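Local coordinates for protein P43 (Trichuris muris, PDB 6QIX) that is the major secreted protein of the whipworm, which tethers to matrix and inhibits the function of the cytokine interleukin-13, at residues A[199-204]-A[246-251]; A[258-263]-A[314-319]; A[299-304]-A[324-329]. All coordinates share one frame; numbering follows the deposited sequence.

Contact 1: residues A[199-204]-A[246-251]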
loop_
_atom_site.group_PDB
_atom_site.type_symbol
_atom_site.label_atom_id
_atom_site.label_comp_id
_atom_site.label_asym_id
_atom_site.label_seq_id
_atom_site.Cartn_x
_atom_site.Cartn_y
_atom_site.Cartn_z
ATOM N N GLU A 199 -5.158 8.075 -18.209
ATOM C CA GLU A 199 -5.276 9.495 -17.944
ATOM C C GLU A 199 -5.523 9.721 -16.457
ATOM O O GLU A 199 -5.798 8.788 -15.683
ATOM C CB GLU A 199 -6.404 10.100 -18.777
ATOM C CG GLU A 199 -6.081 10.091 -20.260
ATOM C CD GLU A 199 -6.473 11.335 -21.035
ATOM O OE1 GLU A 199 -6.357 11.287 -22.264
ATOM O OE2 GLU A 199 -6.866 12.365 -20.449
ATOM N N CYS A 200 -5.411 10.985 -16.049
ATOM C CA CYS A 200 -5.619 11.314 -14.651
ATOM C C CYS A 200 -7.080 11.100 -14.315
ATOM O O CYS A 200 -7.955 11.661 -14.973
ATOM C CB CYS A 200 -5.209 12.757 -14.366
ATOM S SG CYS A 200 -3.381 13.047 -14.617
ATOM N N LEU A 201 -7.343 10.277 -13.305
ATOM C CA LEU A 201 -8.693 9.950 -12.884
ATOM C C LEU A 201 -9.158 10.884 -11.778
ATOM O O LEU A 201 -8.355 11.408 -11.007
ATOM C CB LEU A 201 -8.778 8.516 -12.384
ATOM C CG LEU A 201 -8.217 7.451 -13.364
ATOM C CD1 LEU A 201 -8.379 6.073 -12.785
ATOM C CD2 LEU A 201 -8.918 7.561 -14.703
ATOM N N TRP A 202 -10.465 11.097 -11.716
ATOM C CA TRP A 202 -10.985 12.049 -10.735
ATOM C C TRP A 202 -12.375 11.625 -10.268
ATOM O O TRP A 202 -13.091 10.879 -10.943
ATOM C CB TRP A 202 -11.045 13.434 -11.357
ATOM C CG TRP A 202 -11.246 14.599 -10.429
ATOM C CD1 TRP A 202 -12.178 15.575 -10.561
ATOM C CD2 TRP A 202 -10.516 14.888 -9.243
ATOM N NE1 TRP A 202 -12.046 16.498 -9.543
ATOM C CE2 TRP A 202 -11.063 16.072 -8.693
ATOM C CE3 TRP A 202 -9.462 14.252 -8.581
ATOM C CZ2 TRP A 202 -10.589 16.640 -7.498
ATOM C CZ3 TRP A 202 -8.977 14.817 -7.393
ATOM C CH2 TRP A 202 -9.545 16.029 -6.879
ATOM N N PHE A 203 -12.758 12.159 -9.119
ATOM C CA PHE A 203 -14.081 11.973 -8.569
ATOM C C PHE A 203 -15.152 12.514 -9.510
ATOM O O PHE A 203 -14.888 13.390 -10.339
ATOM C CB PHE A 203 -14.176 12.695 -7.219
ATOM C CG PHE A 203 -13.178 12.198 -6.211
ATOM C CD1 PHE A 203 -13.400 11.017 -5.516
ATOM C CD2 PHE A 203 -12.012 12.879 -5.989
ATOM C CE1 PHE A 203 -12.467 10.547 -4.577
ATOM C CE2 PHE A 203 -11.085 12.414 -5.040
ATOM C CZ PHE A 203 -11.298 11.229 -4.385
ATOM N N PRO A 204 -16.393 12.051 -9.366
ATOM C CA PRO A 204 -16.896 11.123 -8.337
ATOM C C PRO A 204 -16.323 9.701 -8.383
ATOM O O PRO A 204 -15.772 9.229 -9.389
ATOM C CB PRO A 204 -18.412 11.080 -8.609
ATOM C CG PRO A 204 -18.564 11.529 -10.002
ATOM C CD PRO A 204 -17.459 12.505 -10.262
ATOM N N PHE A 246 -4.972 10.839 -10.073
ATOM C CA PHE A 246 -3.967 9.789 -10.230
ATOM C C PHE A 246 -4.262 8.976 -11.469
ATOM O O PHE A 246 -5.409 8.887 -11.920
ATOM C CB PHE A 246 -3.910 8.835 -9.010
ATOM C CG PHE A 246 -5.183 8.079 -8.783
ATOM C CD1 PHE A 246 -5.277 6.768 -9.155
ATOM C CD2 PHE A 246 -6.281 8.684 -8.217
ATOM C CE1 PHE A 246 -6.437 6.054 -8.960
ATOM C CE2 PHE A 246 -7.442 7.966 -8.031
ATOM C CZ PHE A 246 -7.515 6.634 -8.440
ATOM N N ARG A 247 -3.201 8.383 -11.985
ATOM C CA ARG A 247 -3.240 7.420 -13.080
ATOM C C ARG A 247 -3.109 6.008 -12.540
ATOM O O ARG A 247 -2.496 5.779 -11.497
ATOM C CB ARG A 247 -2.113 7.684 -14.073
ATOM C CG ARG A 247 -2.006 9.139 -14.529
ATOM C CD ARG A 247 -0.697 9.331 -15.328
ATOM N NE ARG A 247 -0.485 10.709 -15.788
ATOM C CZ ARG A 247 -1.033 11.269 -16.873
ATOM N NH1 ARG A 247 -1.828 10.584 -17.628
ATOM N NH2 ARG A 247 -0.779 12.550 -17.188
ATOM N N VAL A 248 -3.646 5.060 -13.299
ATOM C CA VAL A 248 -3.522 3.642 -12.969
ATOM C C VAL A 248 -2.864 2.882 -14.117
ATOM O O VAL A 248 -3.004 3.212 -15.303
ATOM C CB VAL A 248 -4.875 2.996 -12.613
ATOM C CG1 VAL A 248 -5.567 3.667 -11.358
ATOM C CG2 VAL A 248 -5.807 3.077 -13.785
ATOM N N LYS A 249 -2.188 1.812 -13.722
ATOM C CA LYS A 249 -1.579 0.842 -14.644
ATOM C C LYS A 249 -1.955 -0.553 -14.185
ATOM O O LYS A 249 -1.881 -0.842 -12.993
ATOM C CB LYS A 249 -0.064 0.995 -14.640
ATOM C CG LYS A 249 0.666 0.077 -15.574
ATOM C CD LYS A 249 2.151 0.399 -15.628
ATOM C CE LYS A 249 2.414 1.672 -16.416
ATOM N NZ LYS A 249 3.779 1.728 -16.998
ATOM N N CYS A 250 -2.378 -1.387 -15.125
ATOM C CA CYS A 250 -3.002 -2.682 -14.840
ATOM C C CYS A 250 -2.077 -3.785 -15.301
ATOM O O CYS A 250 -1.501 -3.678 -16.383
ATOM C CB CYS A 250 -4.327 -2.919 -15.640
ATOM S SG CYS A 250 -5.333 -1.541 -15.958
ATOM N N MET A 251 -2.027 -4.881 -14.524
ATOM C CA MET A 251 -1.515 -6.168 -14.988
ATOM C C MET A 251 -2.569 -7.211 -14.677
ATOM O O MET A 251 -3.037 -7.298 -13.536
ATOM C CB MET A 251 -0.206 -6.502 -14.312
ATOM C CG MET A 251 0.972 -5.819 -14.963
ATOM S SD MET A 251 2.434 -6.308 -14.076
ATOM C CE MET A 251 2.407 -8.070 -14.316
#
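Glu199, Cys200 and Leu201 meet the start of strand 246-251 in an arrangement reminiscent of a thrombospondin type 1 repeat, where an irregular chain carrying a Trp-Ser-x-Cys sequence, here Trp197 to Cys200, lies beside a beta ribbon. Glu199 takes part through its backbone: its CA rests 3.6 Å from NH1 of Arg247. Cys200 sets its sulfur over the flat group. SG stands 3.6 Å above the plane, centred on the guanidinium, at 3.7 Å from Arg247 NH2. The arginine chain is extended from CG to NE, which carries the group out to the disulfide that Cys200 forms with Cys269. Asp273 binds NH2 by a salt bridge and the backbone O of Ser198 accepts a hydrogen bond from NH1, which probably fixes the rotation of the group. Leu201 brings both backbone and side chain. With CG beside the backbone N (chi1 -53°), its CD1 reaches Val248 CG1 at 4.0 Å and also approaches the Phe246 ring obliquely. Leu201 N makes the one hydrogen bond between the segments, 2.8 Å to Phe246 O, nearly straight at 170° yet arriving 35° out of the carbonyl plane.

Contact 2: residues A[258-263]-A[314-319]; sequences GCFPLK and PHWKRD
A tryptophan in the first turn of helix 315-325 serves as a platform for the chain leading into strand 262-268: the backbone of Gly258 lies over one face of the Trp316 indole. Gly258 CA sits 3.4 Å from the centroid of the five-membered ring and 6° off its normal, a CH-pi contact, while Gly258 N comes within 3.3 Å of Trp316 CE2. At the phi of 86° found here a CB would press on the carbonyl O of the residue before, which by itself calls for glycine. Farther along the same face Cys259 N takes up the layer, and Cys259 O meets Trp316 CZ3 at 3.6 Å. The opposite face has CG of Pro314, the N-cap residue of the helix, and Lys317 CB near its rim. The chi1 of 60° places CG of Trp316 between its backbone N and carbonyl carbon, which lays the indole face against Gly258. Phe260 continues the contact down the helix: its CB packs 4.2 Å from Trp316 CE3, and Lys317 O lies oblique to the Phe260 ring, 3.7 Å from CE1. No hydrogen bond joins the two segments. Beyond them, Phe260 meets Tyr321 of the same helix edge-to-face, Arg318 touches Phe304 on helix 292-310, Cys259 is tied by a disulfide to Cys188, and Leu262 enters the strand paired with 246-252.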
loop_
_atom_site.group_PDB
_atom_site.type_symbol
_atom_site.label_atom_id
_atom_site.label_comp_id
_atom_site.label_asym_id
_atom_site.label_seq_id
_atom_site.Cartn_x
_atom_site.Cartn_y
_atom_site.Cartn_z
ATOM N N GLY A 258 -7.195 -19.341 -5.768
ATOM C CA GLY A 258 -6.010 -18.982 -5.030
ATOM C C GLY A 258 -5.233 -17.850 -5.653
ATOM O O GLY A 258 -4.215 -17.425 -5.086
ATOM N N CYS A 259 -5.704 -17.316 -6.778
ATOM C CA CYS A 259 -4.936 -16.348 -7.556
ATOM C C CYS A 259 -5.824 -15.168 -7.906
ATOM O O CYS A 259 -6.740 -15.310 -8.727
ATOM C CB CYS A 259 -4.406 -16.974 -8.856
ATOM S SG CYS A 259 -3.417 -18.493 -8.675
ATOM N N PHE A 260 -5.500 -13.989 -7.382
ATOM C CA PHE A 260 -6.324 -12.852 -7.743
ATOM C C PHE A 260 -5.881 -12.358 -9.116
ATOM O O PHE A 260 -4.686 -12.253 -9.359
ATOM C CB PHE A 260 -6.157 -11.715 -6.709
ATOM C CG PHE A 260 -7.184 -10.651 -6.821
ATOM C CD1 PHE A 260 -8.448 -10.845 -6.297
ATOM C CD2 PHE A 260 -6.874 -9.441 -7.438
ATOM C CE1 PHE A 260 -9.392 -9.857 -6.372
ATOM C CE2 PHE A 260 -7.831 -8.459 -7.569
ATOM C CZ PHE A 260 -9.085 -8.660 -7.013
ATOM N N PRO A 261 -6.810 -11.990 -9.997
ATOM C CA PRO A 261 -6.443 -11.754 -11.403
ATOM C C PRO A 261 -5.895 -10.379 -11.770
ATOM O O PRO A 261 -5.305 -10.248 -12.857
ATOM C CB PRO A 261 -7.769 -11.970 -12.144
ATOM C CG PRO A 261 -8.788 -11.554 -11.122
ATOM C CD PRO A 261 -8.273 -12.053 -9.819
ATOM N N LEU A 262 -6.093 -9.340 -10.958
ATOM C CA LEU A 262 -5.737 -7.977 -11.368
ATOM C C LEU A 262 -4.871 -7.304 -10.318
ATOM O O LEU A 262 -5.232 -7.265 -9.137
ATOM C CB LEU A 262 -6.979 -7.146 -11.583
ATOM C CG LEU A 262 -6.755 -5.754 -12.152
ATOM C CD1 LEU A 262 -6.207 -5.846 -13.576
ATOM C CD2 LEU A 262 -8.073 -5.026 -12.086
ATOM N N LYS A 263 -3.754 -6.757 -10.755
ATOM C CA LYS A 263 -2.830 -5.996 -9.935
ATOM C C LYS A 263 -2.817 -4.573 -10.487
ATOM O O LYS A 263 -2.806 -4.399 -11.717
ATOM C CB LYS A 263 -1.447 -6.625 -10.042
ATOM C CG LYS A 263 -0.568 -6.466 -8.869
ATOM C CD LYS A 263 0.898 -6.416 -9.334
ATOM C CE LYS A 263 1.363 -7.775 -9.859
ATOM N NZ LYS A 263 2.618 -8.265 -9.166
ATOM N N PRO A 314 -12.145 -15.667 0.590
ATOM C CA PRO A 314 -10.863 -16.178 1.081
ATOM C C PRO A 314 -9.827 -15.075 1.119
ATOM O O PRO A 314 -9.953 -14.039 0.436
ATOM C CB PRO A 314 -10.472 -17.260 0.071
ATOM C CG PRO A 314 -11.247 -16.993 -1.122
ATOM C CD PRO A 314 -12.494 -16.206 -0.727
ATOM N N HIS A 315 -8.767 -15.324 1.909
ATOM C CA HIS A 315 -7.799 -14.247 2.158
ATOM C C HIS A 315 -7.195 -13.720 0.847
ATOM O O HIS A 315 -6.954 -12.509 0.726
ATOM C CB HIS A 315 -6.686 -14.653 3.159
ATOM C CG HIS A 315 -5.926 -15.887 2.796
ATOM N ND1 HIS A 315 -4.961 -15.909 1.814
ATOM C CD2 HIS A 315 -5.966 -17.141 3.313
ATOM C CE1 HIS A 315 -4.484 -17.138 1.698
ATOM N NE2 HIS A 315 -5.059 -17.899 2.615
ATOM N N TRP A 316 -6.971 -14.588 -0.144
ATOM C CA TRP A 316 -6.297 -14.134 -1.377
ATOM C C TRP A 316 -7.187 -13.194 -2.184
ATOM O O TRP A 316 -6.702 -12.268 -2.872
ATOM C CB TRP A 316 -5.858 -15.333 -2.233
ATOM C CG TRP A 316 -6.988 -16.249 -2.699
ATOM C CD1 TRP A 316 -7.413 -17.435 -2.102
ATOM C CD2 TRP A 316 -7.823 -16.053 -3.840
ATOM N NE1 TRP A 316 -8.477 -17.950 -2.797
ATOM C CE2 TRP A 316 -8.742 -17.131 -3.874
ATOM C CE3 TRP A 316 -7.882 -15.060 -4.846
ATOM C CZ2 TRP A 316 -9.720 -17.249 -4.877
ATOM C CZ3 TRP A 316 -8.836 -15.161 -5.830
ATOM C CH2 TRP A 316 -9.758 -16.281 -5.845
ATOM N N LYS A 317 -8.492 -13.400 -2.088
ATOM C CA LYS A 317 -9.432 -12.556 -2.797
ATOM C C LYS A 317 -9.657 -11.249 -2.043
ATOM O O LYS A 317 -9.648 -10.167 -2.652
ATOM C CB LYS A 317 -10.732 -13.312 -3.024
ATOM C CG LYS A 317 -11.746 -12.522 -3.846
ATOM C CD LYS A 317 -13.059 -13.247 -4.021
ATOM C CE LYS A 317 -12.885 -14.580 -4.696
ATOM N NZ LYS A 317 -14.066 -14.903 -5.545
ATOM N N ARG A 318 -9.859 -11.333 -0.711
ATOM C CA ARG A 318 -9.925 -10.119 0.108
ATOM C C ARG A 318 -8.697 -9.234 -0.114
ATOM O O ARG A 318 -8.811 -8.012 -0.291
ATOM C CB ARG A 318 -10.042 -10.525 1.575
ATOM C CG ARG A 318 -10.270 -9.388 2.576
ATOM C CD ARG A 318 -8.935 -8.758 3.128
ATOM N NE ARG A 318 -8.000 -9.791 3.560
ATOM C CZ ARG A 318 -8.101 -10.493 4.680
ATOM N NH1 ARG A 318 -9.097 -10.275 5.517
ATOM N NH2 ARG A 318 -7.235 -11.463 4.937
ATOM N N ASP A 319 -7.504 -9.832 -0.073
ATOM C CA ASP A 319 -6.269 -9.066 -0.224
ATOM C C ASP A 319 -6.197 -8.411 -1.600
ATOM O O ASP A 319 -5.781 -7.239 -1.743
ATOM C CB ASP A 319 -5.065 -9.990 -0.007
ATOM C CG ASP A 319 -4.897 -10.420 1.461
ATOM O OD1 ASP A 319 -5.521 -9.734 2.321
ATOM O OD2 ASP A 319 -4.128 -11.397 1.743
#

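Contact 3: residues A[299-304]-A[324-329]; sequences KIWDDF and MLMQLP
Leu325 projects as a bump into a hollow made by Ile300, Trp301 and Phe304, with its two methyl branches filling different parts. CD2 settles over one face of the Trp301 indole, 3.8 Å from the centroid of the six-membered ring and only 2° off the normal, a CH-pi contact. The same methyl abuts Phe304 CB at 3.6 Å, so it sits in the corner that the indole face makes with the root of the phenylalanine. The other branch, CD1, packs against Ile300 CG2, 4.1 Å away, and closes the third side. With CG of Leu325 turned opposite its own backbone N (chi1 -156°), the fork reaches straight into this recess. The packing unites two consecutive helices, 292-310 and 315-325, near the C-terminal end of the second, where the chain leaves through a type I beta turn from Leu325 to Leu328. Met326, one step along, treats the indole differently: its bent chain brings SD to 3.5 Å from Trp301 CZ2, a Met-aromatic contact approached obliquely, 54° off the ring normal. Ala322, a turn earlier on the same helix, and Leu117 from a loop also touch Trp301, while the ring of Phe304 meets Tyr225 edge-to-face.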
loop_
_atom_site.group_PDB
_atom_site.type_symbol
_atom_site.label_atom_id
_atom_site.label_comp_id
_atom_site.label_asym_id
_atom_site.label_seq_id
_atom_site.Cartn_x
_atom_site.Cartn_y
_atom_site.Cartn_z
ATOM N N LYS A 299 -15.504 4.833 6.530
ATOM C CA LYS A 299 -16.750 4.194 6.138
ATOM C C LYS A 299 -16.512 3.224 4.986
ATOM O O LYS A 299 -16.985 2.082 5.017
ATOM C CB LYS A 299 -17.784 5.262 5.777
ATOM C CG LYS A 299 -19.067 4.699 5.172
ATOM C CD LYS A 299 -19.849 3.914 6.182
ATOM C CE LYS A 299 -21.354 3.959 5.903
ATOM N NZ LYS A 299 -22.085 3.384 7.069
ATOM N N ILE A 300 -15.759 3.651 3.968
ATOM C CA ILE A 300 -15.510 2.759 2.834
ATOM C C ILE A 300 -14.818 1.470 3.284
ATOM O O ILE A 300 -15.177 0.370 2.840
ATOM C CB ILE A 300 -14.696 3.476 1.745
ATOM C CG1 ILE A 300 -15.523 4.572 1.073
ATOM C CG2 ILE A 300 -14.245 2.455 0.685
ATOM C CD1 ILE A 300 -14.680 5.663 0.418
ATOM N N TRP A 301 -13.824 1.577 4.176
ATOM C CA TRP A 301 -13.128 0.384 4.664
ATOM C C TRP A 301 -14.006 -0.443 5.586
ATOM O O TRP A 301 -14.002 -1.679 5.496
ATOM C CB TRP A 301 -11.834 0.796 5.347
ATOM C CG TRP A 301 -10.756 1.024 4.321
ATOM C CD1 TRP A 301 -10.312 2.212 3.808
ATOM C CD2 TRP A 301 -10.037 -0.004 3.632
ATOM N NE1 TRP A 301 -9.341 1.978 2.858
ATOM C CE2 TRP A 301 -9.169 0.623 2.714
ATOM C CE3 TRP A 301 -10.069 -1.397 3.680
ATOM C CZ2 TRP A 301 -8.297 -0.108 1.890
ATOM C CZ3 TRP A 301 -9.194 -2.115 2.869
ATOM C CH2 TRP A 301 -8.300 -1.469 2.012
ATOM N N ASP A 302 -14.794 0.194 6.453
ATOM C CA ASP A 302 -15.710 -0.592 7.276
ATOM C C ASP A 302 -16.638 -1.405 6.384
ATOM O O ASP A 302 -16.892 -2.599 6.645
ATOM C CB ASP A 302 -16.533 0.333 8.192
ATOM C CG ASP A 302 -15.740 0.855 9.401
ATOM O OD1 ASP A 302 -14.677 0.291 9.726
ATOM O OD2 ASP A 302 -16.171 1.863 10.030
ATOM N N ASP A 303 -17.164 -0.769 5.327
ATOM C CA ASP A 303 -18.090 -1.454 4.430
ATOM C C ASP A 303 -17.395 -2.578 3.660
ATOM O O ASP A 303 -17.964 -3.671 3.496
ATOM C CB ASP A 303 -18.724 -0.451 3.477
ATOM C CG ASP A 303 -19.691 0.504 4.200
ATOM O OD1 ASP A 303 -20.111 1.512 3.588
ATOM O OD2 ASP A 303 -20.036 0.245 5.382
ATOM N N PHE A 304 -16.166 -2.340 3.195
ATOM C CA PHE A 304 -15.428 -3.397 2.508
ATOM C C PHE A 304 -15.180 -4.582 3.439
ATOM O O PHE A 304 -15.349 -5.749 3.056
ATOM C CB PHE A 304 -14.083 -2.880 1.959
ATOM C CG PHE A 304 -13.180 -4.005 1.526
ATOM C CD1 PHE A 304 -13.471 -4.720 0.371
ATOM C CD2 PHE A 304 -12.090 -4.388 2.298
ATOM C CE1 PHE A 304 -12.691 -5.822 -0.028
ATOM C CE2 PHE A 304 -11.307 -5.494 1.916
ATOM C CZ PHE A 304 -11.588 -6.207 0.747
ATOM N N MET A 324 -6.232 -2.917 -4.270
ATOM C CA MET A 324 -6.784 -1.912 -5.176
ATOM C C MET A 324 -7.418 -0.761 -4.384
ATOM O O MET A 324 -7.186 0.420 -4.685
ATOM C CB MET A 324 -7.811 -2.567 -6.122
ATOM C CG MET A 324 -7.260 -3.685 -7.020
ATOM S SD MET A 324 -8.531 -4.502 -8.051
ATOM C CE MET A 324 -8.852 -3.251 -9.299
ATOM N N LEU A 325 -8.202 -1.094 -3.355
ATOM C CA LEU A 325 -8.870 -0.064 -2.544
ATOM C C LEU A 325 -7.847 0.856 -1.883
ATOM O O LEU A 325 -8.102 2.065 -1.724
ATOM C CB LEU A 325 -9.790 -0.752 -1.528
ATOM C CG LEU A 325 -10.975 -0.005 -0.960
ATOM C CD1 LEU A 325 -11.922 0.432 -2.060
ATOM C CD2 LEU A 325 -11.719 -0.878 0.052
ATOM N N MET A 326 -6.684 0.318 -1.495
ATOM C CA MET A 326 -5.634 1.173 -0.946
ATOM C C MET A 326 -5.175 2.266 -1.912
ATOM O O MET A 326 -4.474 3.175 -1.472
ATOM C CB MET A 326 -4.397 0.361 -0.495
ATOM C CG MET A 326 -4.693 -0.450 0.752
ATOM S SD MET A 326 -4.831 0.344 2.250
ATOM C CE MET A 326 -3.228 1.095 2.436
ATOM N N GLN A 327 -5.471 2.135 -3.203
ATOM C CA GLN A 327 -5.012 3.112 -4.187
ATOM C C GLN A 327 -5.927 4.315 -4.269
ATOM O O GLN A 327 -5.587 5.293 -4.940
ATOM C CB GLN A 327 -4.903 2.491 -5.581
ATOM C CG GLN A 327 -4.130 1.223 -5.635
ATOM C CD GLN A 327 -2.794 1.309 -5.004
ATOM O OE1 GLN A 327 -2.043 2.270 -5.203
ATOM N NE2 GLN A 327 -2.442 0.255 -4.257
ATOM N N LEU A 328 -7.078 4.289 -3.595
ATOM C CA LEU A 328 -7.935 5.471 -3.615
ATOM C C LEU A 328 -7.212 6.661 -2.977
ATOM O O LEU A 328 -6.401 6.494 -2.063
ATOM C CB LEU A 328 -9.237 5.213 -2.881
ATOM C CG LEU A 328 -10.197 4.343 -3.704
ATOM C CD1 LEU A 328 -11.396 3.987 -2.831
ATOM C CD2 LEU A 328 -10.691 5.049 -4.987
ATOM N N PRO A 329 -7.534 7.868 -3.394
ATOM C CA PRO A 329 -6.936 9.051 -2.766
ATOM C C PRO A 329 -7.269 9.138 -1.285
ATOM O O PRO A 329 -8.410 8.961 -0.889
ATOM C CB PRO A 329 -7.567 10.217 -3.545
ATOM C CG PRO A 329 -8.060 9.606 -4.860
ATOM C CD PRO A 329 -8.458 8.203 -4.498
#

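The three contacts illustrate how short interfaces join into one continuous body. Contacts 1 and 2 are centred about 21 Å apart but share the antiparallel pair of strands 246-252 and 262-268, where Met251 O lies 2.9 Å from Lys263 N, a probable hydrogen bond. Contacts 2 and 3, with centres about 16 Å apart, both use helix 315-325, and Arg318 O packs 3.5 Å from Phe304 CZ between them. Contact 3 returns to contact 1, about 15 Å away between centres, through Pro329 CG, which lies 3.6 Å from Phe246 CE2. Glycols probably from the crystallisation liquor lie close by: hexaethylene glycol near Phe246, Lys317 and Leu325, and the shorter di(hydroxyethyl) ether near Met326.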